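Local coordinates for Slr0280 protein (Synechocystis sp., PDB 5H3K) that is of unknown function but carries a domain of the phosphodiester glycosidase (NAGPA) family and may therefore act on phosphodiester-linked sugars, at residues A[402-407]-A[414-419]; A[318-323]-A[346-351]; A[430-435]-A[452-457]. All blocks are in the same frame, centred on the assembly; numbering follows the deposited sequence.

Contact 1: A[402-407]-A[414-419]; sequences YLNSGY and RYTPAW
A parallel bridge between the ends of strands 397-403 and 411-415 pairs L403 with R414, and the side chain of N404 carries the pairing on past the strand end. The backbone N of N404 gives a nearly straight bond to R414 O (2.9 Å), while R414 N bonds to Y402 O. Beyond this point the N404 amide stands in for main chain. Its OD1 receives the backbone N of T416 on a lone pair, in the carbonyl plane, at 2.9 Å, and its ND2 reaches T416 OG1 at 3.0 Å, with that hydroxyl lying in the amide plane. ND2 also bonds to W360 O, so both ends of the amide are engaged and its rotation is fixed. In the mixed sheet, strand 411-415 lies between 397-403 and the antiparallel strand 460-466, at the point where both parallel chains turn off into loops. Y415, with CG anti to its carbonyl carbon (chi1 -71°), passes N404 CA and reaches S405, its OH bonding to S405 O at 2.8 Å, in the plane of that carbonyl. W419 lies close by: Y415 CE1 sits over the centre of one indole face, 3.5 Å above the plane, while W419 CZ3 meets N404 O edge-on at 3.3 Å. On the face carrying L403 and R414, L403 CD1 packs against T416 CG2 (4.0 Å) and the R414 guanidinium, whose NE forms a salt bridge with E388.

Contact 2: A[318-323]-A[346-351]; sequences MAQGTA and NNQLPL
G321 and Q320 meet the turn at 347-349 through two hydrogen bonds that draw a loop against a beta hairpin. G321 N donates to Q348 O at 2.9 Å, and Q320 NE2 donates to N347 O at 2.8 Å, each in the plane of its carbonyl. The Q320 side chain, with CG anti to the backbone N (chi1 177°) and extended beyond it, reaches across to the turn, its CB resting on L349 CD2 at 3.8 Å. Next to it the packing is close: P350 CD lies 3.3 Å from A319 O, and A319 CB faces P350 CG. In the hairpin of strands 343-344 and 349-350, Q348 and L349 both face N344 in a G1 bulge, and N347 OD1 closes an Asx turn on L349 N. Replacing Q320 by an alanine would probably leave N347 O without this donor and L349 CD2 without the amide nitrogen beside it, though the CB contact would stay. The other flank is looser and wet. There Q348 bends at chi2 and crosses T322 at about a right angle, CG to OG1 at 3.8 Å, while a water accepts from T322 N and donates to Q348 OE1 (2.7 Å). The loop thus joins the hairpin through main-chain carbonyls on the tight side and through a bridging water and side-chain contact on the other, consistent with a directional hold at the turn and a probably less specific one at Q348.

Contact 3: A[430-435]-A[452-457]; sequences EQVYVV and QQMPIP
M454 and P457 reach across from the short strand 454-455 and the loop after it to the valines of strand 430-436; the touching parts, 432-435 and 454-457, run 12° apart in direction. The backbones stay apart, with CA atoms 8.6 Å from V432 to M454 and 7.4 Å from V435 to P457, and no hydrogen bond crosses, so the contact rests on side chains. M454 makes two of these contacts. From CB, which points toward the strand, CG is set anti to the carbonyl carbon (chi1 -76°) and comes to within 4.0 Å of V432 CG1. SD follows, 4.1 Å from the same methyl, and bends at chi2 and chi3 turn the chain along the valine row, so that CE ends 3.8 Å from V434 CG2. One methionine thus spans two valines that lie on the same face of the strand. V434 divides its methyls: while CG2 takes the methionine tip, CG1 meets P457 CG at 3.6 Å, and the two side chains cross at a slant. The proline ring also touches main chain, its CG lying 3.6 Å from V435 O. Strand 430-436 pairs with 439-446 and 460-466 in the large mixed sheet, whereas 454-455 pairs with 422-423 in a separate two-stranded sheet; the contact therefore joins layers. I464 and L462 of strand 460-466 extend the apolar surroundings of V432 and M454. Carried mainly by methyl, methylene and thioether groups, with one proline carbon against a carbonyl, the contact implies cohesion through hydrophobic burial and shape rather than directional bonding.

How the contacts relate
Along the chain the contacts follow in series, contact 2 first, then contact 1, then contact 3, all on one side of the chain's centre. Contact 1 lies between the others, its centre about 12 Å from each of theirs, while the centres of contacts 2 and 3 are about 19 Å apart and these two do not touch. Toward contact 2 the link includes polar pairs: W419 O and A319 N, and G406 N and P350 O, probably form hydrogen bonds, while L351 packs on G406 and Y407. Toward contact 3, I456 packs against Y415 O, T416 O and the W419 ring. Contacts 1 and 3 share the mixed sheet through strand 460-466, which pairs with both 411-415 and 430-436. The three thus connect the loop before strand 323-324 with this outlying sheet.

Contact 1: A[402-407]-A[414-419]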
loop_
_atom_site.group_PDB
_atom_site.type_symbol
_atom_site.label_atom_id
_atom_site.label_comp_id
_atom_site.label_asym_id
_atom_site.label_seq_id
_atom_site.Cartn_x
_atom_site.Cartn_y
_atom_site.Cartn_z
ATOM N N TYR A 402 -0.483 21.113 17.661
ATOM C CA TYR A 402 -0.372 20.636 16.288
ATOM C C TYR A 402 1.092 20.628 15.884
ATOM O O TYR A 402 1.819 21.596 16.125
ATOM C CB TYR A 402 -1.199 21.520 15.346
ATOM C CG TYR A 402 -2.618 21.660 15.835
ATOM C CD1 TYR A 402 -3.563 20.673 15.568
ATOM C CD2 TYR A 402 -3.000 22.746 16.613
ATOM C CE1 TYR A 402 -4.858 20.781 16.042
ATOM C CE2 TYR A 402 -4.296 22.865 17.095
ATOM C CZ TYR A 402 -5.215 21.880 16.807
ATOM O OH TYR A 402 -6.504 22.002 17.289
ATOM N N LEU A 403 1.533 19.532 15.282
ATOM C CA LEU A 403 2.927 19.404 14.883
ATOM C C LEU A 403 2.964 18.875 13.467
ATOM O O LEU A 403 2.360 17.834 13.189
ATOM C CB LEU A 403 3.636 18.418 15.819
ATOM C CG LEU A 403 5.063 17.983 15.449
ATOM C CD1 LEU A 403 5.989 19.196 15.453
ATOM C CD2 LEU A 403 5.566 16.899 16.429
ATOM N N ASN A 404 3.655 19.580 12.577
ATOM C CA ASN A 404 3.832 19.117 11.204
ATOM C C ASN A 404 2.539 18.587 10.584
ATOM O O ASN A 404 2.514 17.482 10.039
ATOM C CB ASN A 404 4.927 18.042 11.151
ATOM C CG ASN A 404 6.306 18.616 11.441
ATOM O OD1 ASN A 404 6.521 19.808 11.259
ATOM N ND2 ASN A 404 7.236 17.781 11.895
ATOM N N SER A 405 1.467 19.369 10.666
ATOM C CA SER A 405 0.155 18.877 10.253
ATOM C C SER A 405 -0.548 19.768 9.232
ATOM O O SER A 405 -0.454 21.002 9.283
ATOM C CB SER A 405 -0.749 18.689 11.485
ATOM O OG SER A 405 -2.039 18.186 11.124
ATOM N N GLY A 406 -1.267 19.135 8.312
ATOM C CA GLY A 406 -2.153 19.856 7.411
ATOM C C GLY A 406 -3.475 20.217 8.058
ATOM O O GLY A 406 -4.326 20.874 7.434
ATOM N N TYR A 407 -3.664 19.802 9.313
ATOM C CA TYR A 407 -4.922 20.065 10.002
ATOM C C TYR A 407 -4.955 21.454 10.664
ATOM O O TYR A 407 -4.140 21.775 11.532
ATOM C CB TYR A 407 -5.208 18.959 11.021
ATOM C CG TYR A 407 -6.544 19.093 11.726
ATOM C CD1 TYR A 407 -7.738 19.039 11.016
ATOM C CD2 TYR A 407 -6.602 19.247 13.097
ATOM C CE1 TYR A 407 -8.968 19.159 11.665
ATOM C CE2 TYR A 407 -7.828 19.355 13.759
ATOM C CZ TYR A 407 -9.003 19.315 13.033
ATOM O OH TYR A 407 -10.214 19.431 13.692
ATOM N N ARG A 414 3.502 23.819 15.362
ATOM C CA ARG A 414 4.945 23.854 15.212
ATOM C C ARG A 414 5.287 23.108 13.925
ATOM O O ARG A 414 4.620 22.124 13.573
ATOM C CB ARG A 414 5.596 23.198 16.432
ATOM C CG ARG A 414 6.990 23.671 16.753
ATOM C CD ARG A 414 7.419 23.190 18.144
ATOM N NE ARG A 414 7.664 21.748 18.213
ATOM C CZ ARG A 414 8.835 21.181 17.943
ATOM N NH1 ARG A 414 9.872 21.926 17.556
ATOM N NH2 ARG A 414 8.967 19.865 18.045
ATOM N N TYR A 415 6.292 23.598 13.208
ATOM C CA TYR A 415 6.749 22.977 11.975
ATOM C C TYR A 415 8.262 22.828 12.020
ATOM O O TYR A 415 8.986 23.812 12.175
ATOM C CB TYR A 415 6.322 23.802 10.764
ATOM C CG TYR A 415 4.839 23.723 10.502
ATOM C CD1 TYR A 415 4.302 22.657 9.785
ATOM C CD2 TYR A 415 3.968 24.696 10.990
ATOM C CE1 TYR A 415 2.930 22.568 9.544
ATOM C CE2 TYR A 415 2.589 24.618 10.757
ATOM C CZ TYR A 415 2.080 23.548 10.033
ATOM O OH TYR A 415 0.717 23.465 9.807
ATOM N N THR A 416 8.727 21.588 11.900
ATOM C CA THR A 416 10.147 21.267 12.019
ATOM C C THR A 416 10.677 20.917 10.630
ATOM O O THR A 416 9.902 20.885 9.668
ATOM C CB THR A 416 10.377 20.115 13.005
ATOM O OG1 THR A 416 9.995 18.866 12.400
ATOM C CG2 THR A 416 9.591 20.345 14.283
ATOM N N PRO A 417 11.997 20.689 10.499
ATOM C CA PRO A 417 12.499 20.299 9.178
ATOM C C PRO A 417 11.876 19.022 8.606
ATOM O O PRO A 417 11.938 18.842 7.394
ATOM C CB PRO A 417 13.993 20.089 9.432
ATOM C CG PRO A 417 14.311 21.089 10.494
ATOM C CD PRO A 417 13.097 21.088 11.398
ATOM N N ALA A 418 11.304 18.157 9.444
ATOM C CA ALA A 418 10.563 16.996 8.925
ATOM C C ALA A 418 9.421 17.376 7.969
ATOM O O ALA A 418 9.063 16.603 7.072
ATOM C CB ALA A 418 10.042 16.123 10.069
ATOM N N TRP A 419 8.838 18.559 8.155
ATOM C CA TRP A 419 7.788 19.051 7.270
ATOM C C TRP A 419 8.327 19.292 5.867
ATOM O O TRP A 419 7.657 19.023 4.874
ATOM C CB TRP A 419 7.209 20.352 7.833
ATOM C CG TRP A 419 6.070 20.976 7.060
ATOM C CD1 TRP A 419 6.115 22.111 6.296
ATOM C CD2 TRP A 419 4.713 20.519 7.016
ATOM N NE1 TRP A 419 4.871 22.382 5.775
ATOM C CE2 TRP A 419 3.996 21.428 6.209
ATOM C CE3 TRP A 419 4.039 19.431 7.583
ATOM C CZ2 TRP A 419 2.625 21.271 5.951
ATOM C CZ3 TRP A 419 2.680 19.282 7.321
ATOM C CH2 TRP A 419 1.990 20.194 6.517
#

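Contact 2: A[318-323]-A[346-351]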
loop_
_atom_site.group_PDB
_atom_site.type_symbol
_atom_site.label_atom_id
_atom_site.label_comp_id
_atom_site.label_asym_id
_atom_site.label_seq_id
_atom_site.Cartn_x
_atom_site.Cartn_y
_atom_site.Cartn_z
ATOM N N MET A 318 10.076 14.736 2.861
ATOM C CA MET A 318 9.226 15.815 3.346
ATOM C C MET A 318 7.767 15.386 3.499
ATOM O O MET A 318 7.361 14.309 3.016
ATOM C CB MET A 318 9.363 17.091 2.495
ATOM C CG MET A 318 8.678 17.061 1.161
ATOM S SD MET A 318 8.792 18.672 0.336
ATOM C CE MET A 318 7.933 18.342 -1.192
ATOM N N ALA A 319 6.988 16.230 4.173
ATOM C CA ALA A 319 5.593 15.918 4.495
ATOM C C ALA A 319 4.632 16.071 3.319
ATOM O O ALA A 319 3.621 15.368 3.244
ATOM C CB ALA A 319 5.117 16.770 5.664
ATOM N N GLN A 320 4.925 16.992 2.412
ATOM C CA GLN A 320 4.025 17.244 1.304
ATOM C C GLN A 320 4.243 16.291 0.131
ATOM O O GLN A 320 5.356 16.157 -0.402
ATOM C CB GLN A 320 4.099 18.701 0.826
ATOM C CG GLN A 320 3.202 18.974 -0.395
ATOM C CD GLN A 320 3.077 20.445 -0.728
ATOM O OE1 GLN A 320 4.056 21.096 -1.091
ATOM N NE2 GLN A 320 1.866 20.979 -0.614
ATOM N N GLY A 321 3.163 15.648 -0.294
ATOM C CA GLY A 321 3.207 14.888 -1.524
ATOM C C GLY A 321 2.304 13.689 -1.502
ATOM O O GLY A 321 1.968 13.196 -0.429
ATOM N N THR A 322 1.901 13.231 -2.685
ATOM C CA THR A 322 1.178 11.974 -2.812
ATOM C C THR A 322 1.745 11.193 -3.985
ATOM O O THR A 322 2.274 11.775 -4.941
ATOM C CB THR A 322 -0.340 12.163 -3.031
ATOM O OG1 THR A 322 -0.567 12.953 -4.202
ATOM C CG2 THR A 322 -1.003 12.817 -1.808
ATOM N N ALA A 323 1.629 9.871 -3.911
ATOM C CA ALA A 323 2.108 8.982 -4.967
ATOM C C ALA A 323 1.343 7.660 -4.899
ATOM O O ALA A 323 0.865 7.280 -3.832
ATOM C CB ALA A 323 3.619 8.736 -4.802
ATOM N N ASN A 346 -6.178 17.759 -1.890
ATOM C CA ASN A 346 -6.083 19.054 -2.567
ATOM C C ASN A 346 -4.719 19.747 -2.420
ATOM O O ASN A 346 -4.250 20.402 -3.348
ATOM C CB ASN A 346 -7.239 19.967 -2.134
ATOM C CG ASN A 346 -8.597 19.453 -2.623
ATOM O OD1 ASN A 346 -8.739 19.047 -3.780
ATOM N ND2 ASN A 346 -9.589 19.452 -1.738
ATOM N N ASN A 347 -4.070 19.596 -1.267
ATOM C CA ASN A 347 -2.731 20.182 -1.087
ATOM C C ASN A 347 -1.643 19.161 -0.757
ATOM O O ASN A 347 -0.487 19.531 -0.481
ATOM C CB ASN A 347 -2.752 21.307 -0.039
ATOM C CG ASN A 347 -3.254 20.843 1.312
ATOM O OD1 ASN A 347 -3.266 19.643 1.606
ATOM N ND2 ASN A 347 -3.663 21.793 2.152
ATOM N N GLN A 348 -2.027 17.884 -0.790
ATOM C CA GLN A 348 -1.139 16.748 -0.514
ATOM C C GLN A 348 -0.467 16.793 0.861
ATOM O O GLN A 348 0.684 16.369 1.009
ATOM C CB GLN A 348 -0.055 16.585 -1.580
ATOM C CG GLN A 348 -0.507 16.562 -3.020
ATOM C CD GLN A 348 0.322 17.540 -3.835
ATOM O OE1 GLN A 348 1.519 17.316 -4.092
ATOM N NE2 GLN A 348 -0.284 18.668 -4.179
ATOM N N LEU A 349 -1.189 17.274 1.865
ATOM C CA LEU A 349 -0.671 17.296 3.232
ATOM C C LEU A 349 -1.248 16.178 4.107
ATOM O O LEU A 349 -2.429 15.845 4.012
ATOM C CB LEU A 349 -0.968 18.639 3.890
ATOM C CG LEU A 349 -0.399 19.836 3.133
ATOM C CD1 LEU A 349 -0.698 21.112 3.926
ATOM C CD2 LEU A 349 1.095 19.659 2.899
ATOM N N PRO A 350 -0.424 15.633 5.011
ATOM C CA PRO A 350 -0.873 14.593 5.943
ATOM C C PRO A 350 -1.819 15.130 7.024
ATOM O O PRO A 350 -1.682 16.267 7.495
ATOM C CB PRO A 350 0.440 14.102 6.572
ATOM C CG PRO A 350 1.363 15.298 6.490
ATOM C CD PRO A 350 0.993 16.005 5.217
ATOM N N LEU A 351 -2.789 14.301 7.398
ATOM C CA LEU A 351 -3.741 14.606 8.465
ATOM C C LEU A 351 -3.718 13.461 9.483
ATOM O O LEU A 351 -4.521 12.527 9.396
ATOM C CB LEU A 351 -5.146 14.734 7.874
ATOM C CG LEU A 351 -5.296 15.845 6.821
ATOM C CD1 LEU A 351 -6.652 15.767 6.149
ATOM C CD2 LEU A 351 -5.104 17.209 7.496
HETATM O O HOH W 1 2.806 15.151 -5.058
#

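Contact 3: A[430-435]-A[452-457]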
loop_
_atom_site.group_PDB
_atom_site.type_symbol
_atom_site.label_atom_id
_atom_site.label_comp_id
_atom_site.label_asym_id
_atom_site.label_seq_id
_atom_site.Cartn_x
_atom_site.Cartn_y
_atom_site.Cartn_z
ATOM N N GLU A 430 -2.014 34.467 10.305
ATOM C CA GLU A 430 -1.138 33.686 11.178
ATOM C C GLU A 430 0.011 34.562 11.660
ATOM O O GLU A 430 0.382 35.529 10.986
ATOM C CB GLU A 430 -0.585 32.460 10.434
ATOM C CG GLU A 430 -1.667 31.493 9.997
ATOM C CD GLU A 430 -1.123 30.190 9.443
ATOM O OE1 GLU A 430 -1.926 29.240 9.323
ATOM O OE2 GLU A 430 0.088 30.105 9.131
ATOM N N GLN A 431 0.563 34.231 12.827
ATOM C CA GLN A 431 1.822 34.824 13.274
ATOM C C GLN A 431 2.881 33.730 13.274
ATOM O O GLN A 431 2.618 32.620 13.747
ATOM C CB GLN A 431 1.680 35.387 14.688
ATOM C CG GLN A 431 1.057 36.773 14.754
ATOM C CD GLN A 431 1.951 37.845 14.147
ATOM O OE1 GLN A 431 3.105 38.018 14.548
ATOM N NE2 GLN A 431 1.422 38.566 13.172
ATOM N N VAL A 432 4.068 34.027 12.753
ATOM C CA VAL A 432 5.152 33.047 12.797
ATOM C C VAL A 432 6.313 33.531 13.657
ATOM O O VAL A 432 6.701 34.705 13.592
ATOM C CB VAL A 432 5.652 32.639 11.381
ATOM C CG1 VAL A 432 6.143 33.848 10.599
ATOM C CG2 VAL A 432 6.764 31.561 11.475
ATOM N N TYR A 433 6.857 32.619 14.465
ATOM C CA TYR A 433 8.072 32.878 15.226
ATOM C C TYR A 433 9.135 31.924 14.725
ATOM O O TYR A 433 8.937 30.699 14.743
ATOM C CB TYR A 433 7.828 32.663 16.722
ATOM C CG TYR A 433 6.715 33.531 17.267
ATOM C CD1 TYR A 433 6.994 34.715 17.941
ATOM C CD2 TYR A 433 5.379 33.178 17.095
ATOM C CE1 TYR A 433 5.967 35.519 18.437
ATOM C CE2 TYR A 433 4.346 33.976 17.583
ATOM C CZ TYR A 433 4.648 35.141 18.253
ATOM O OH TYR A 433 3.620 35.916 18.739
ATOM N N VAL A 434 10.247 32.484 14.255
ATOM C CA VAL A 434 11.343 31.682 13.733
ATOM C C VAL A 434 12.277 31.298 14.877
ATOM O O VAL A 434 12.722 32.161 15.642
ATOM C CB VAL A 434 12.130 32.437 12.643
ATOM C CG1 VAL A 434 13.210 31.544 12.064
ATOM C CG2 VAL A 434 11.193 32.914 11.549
ATOM N N VAL A 435 12.557 30.002 15.007
ATOM C CA VAL A 435 13.457 29.505 16.047
ATOM C C VAL A 435 14.687 28.877 15.391
ATOM O O VAL A 435 14.568 28.053 14.480
ATOM C CB VAL A 435 12.751 28.487 16.974
ATOM C CG1 VAL A 435 13.691 28.044 18.087
ATOM C CG2 VAL A 435 11.476 29.093 17.561
ATOM N N GLN A 452 2.892 33.390 -0.103
ATOM C CA GLN A 452 4.188 33.458 0.607
ATOM C C GLN A 452 4.712 32.161 1.266
ATOM O O GLN A 452 4.006 31.152 1.359
ATOM C CB GLN A 452 4.315 34.697 1.517
ATOM C CG GLN A 452 3.743 34.577 2.912
ATOM C CD GLN A 452 3.565 35.936 3.567
ATOM O OE1 GLN A 452 2.644 36.142 4.356
ATOM N NE2 GLN A 452 4.446 36.872 3.235
ATOM N N GLN A 453 5.967 32.196 1.701
ATOM C CA GLN A 453 6.693 30.965 1.982
ATOM C C GLN A 453 7.857 31.153 2.965
ATOM O O GLN A 453 8.929 31.614 2.579
ATOM C CB GLN A 453 7.204 30.417 0.651
ATOM C CG GLN A 453 7.804 29.037 0.680
ATOM C CD GLN A 453 7.926 28.453 -0.721
ATOM O OE1 GLN A 453 7.031 28.620 -1.554
ATOM N NE2 GLN A 453 9.039 27.777 -0.990
ATOM N N MET A 454 7.639 30.799 4.231
ATOM C CA MET A 454 8.688 30.867 5.248
ATOM C C MET A 454 9.617 29.679 5.086
ATOM O O MET A 454 9.156 28.540 5.066
ATOM C CB MET A 454 8.096 30.784 6.667
ATOM C CG MET A 454 7.418 32.022 7.226
ATOM S SD MET A 454 8.507 33.463 7.317
ATOM C CE MET A 454 10.021 32.728 7.913
ATOM N N PRO A 455 10.929 29.928 4.990
ATOM C CA PRO A 455 11.849 28.802 5.151
ATOM C C PRO A 455 11.763 28.277 6.588
ATOM O O PRO A 455 11.560 29.068 7.521
ATOM C CB PRO A 455 13.229 29.426 4.920
ATOM C CG PRO A 455 12.962 30.749 4.249
ATOM C CD PRO A 455 11.629 31.199 4.738
ATOM N N ILE A 456 11.875 26.963 6.753
ATOM C CA ILE A 456 12.035 26.356 8.069
ATOM C C ILE A 456 13.526 26.126 8.303
ATOM O O ILE A 456 14.189 25.415 7.534
ATOM C CB ILE A 456 11.280 25.006 8.182
ATOM C CG1 ILE A 456 9.790 25.182 7.882
ATOM C CG2 ILE A 456 11.496 24.401 9.555
ATOM C CD1 ILE A 456 9.034 23.846 7.655
ATOM N N PRO A 457 14.077 26.736 9.362
ATOM C CA PRO A 457 15.531 26.646 9.575
ATOM C C PRO A 457 15.980 25.215 9.835
ATOM O O PRO A 457 15.316 24.500 10.592
ATOM C CB PRO A 457 15.757 27.501 10.834
ATOM C CG PRO A 457 14.560 28.401 10.908
ATOM C CD PRO A 457 13.420 27.592 10.367
#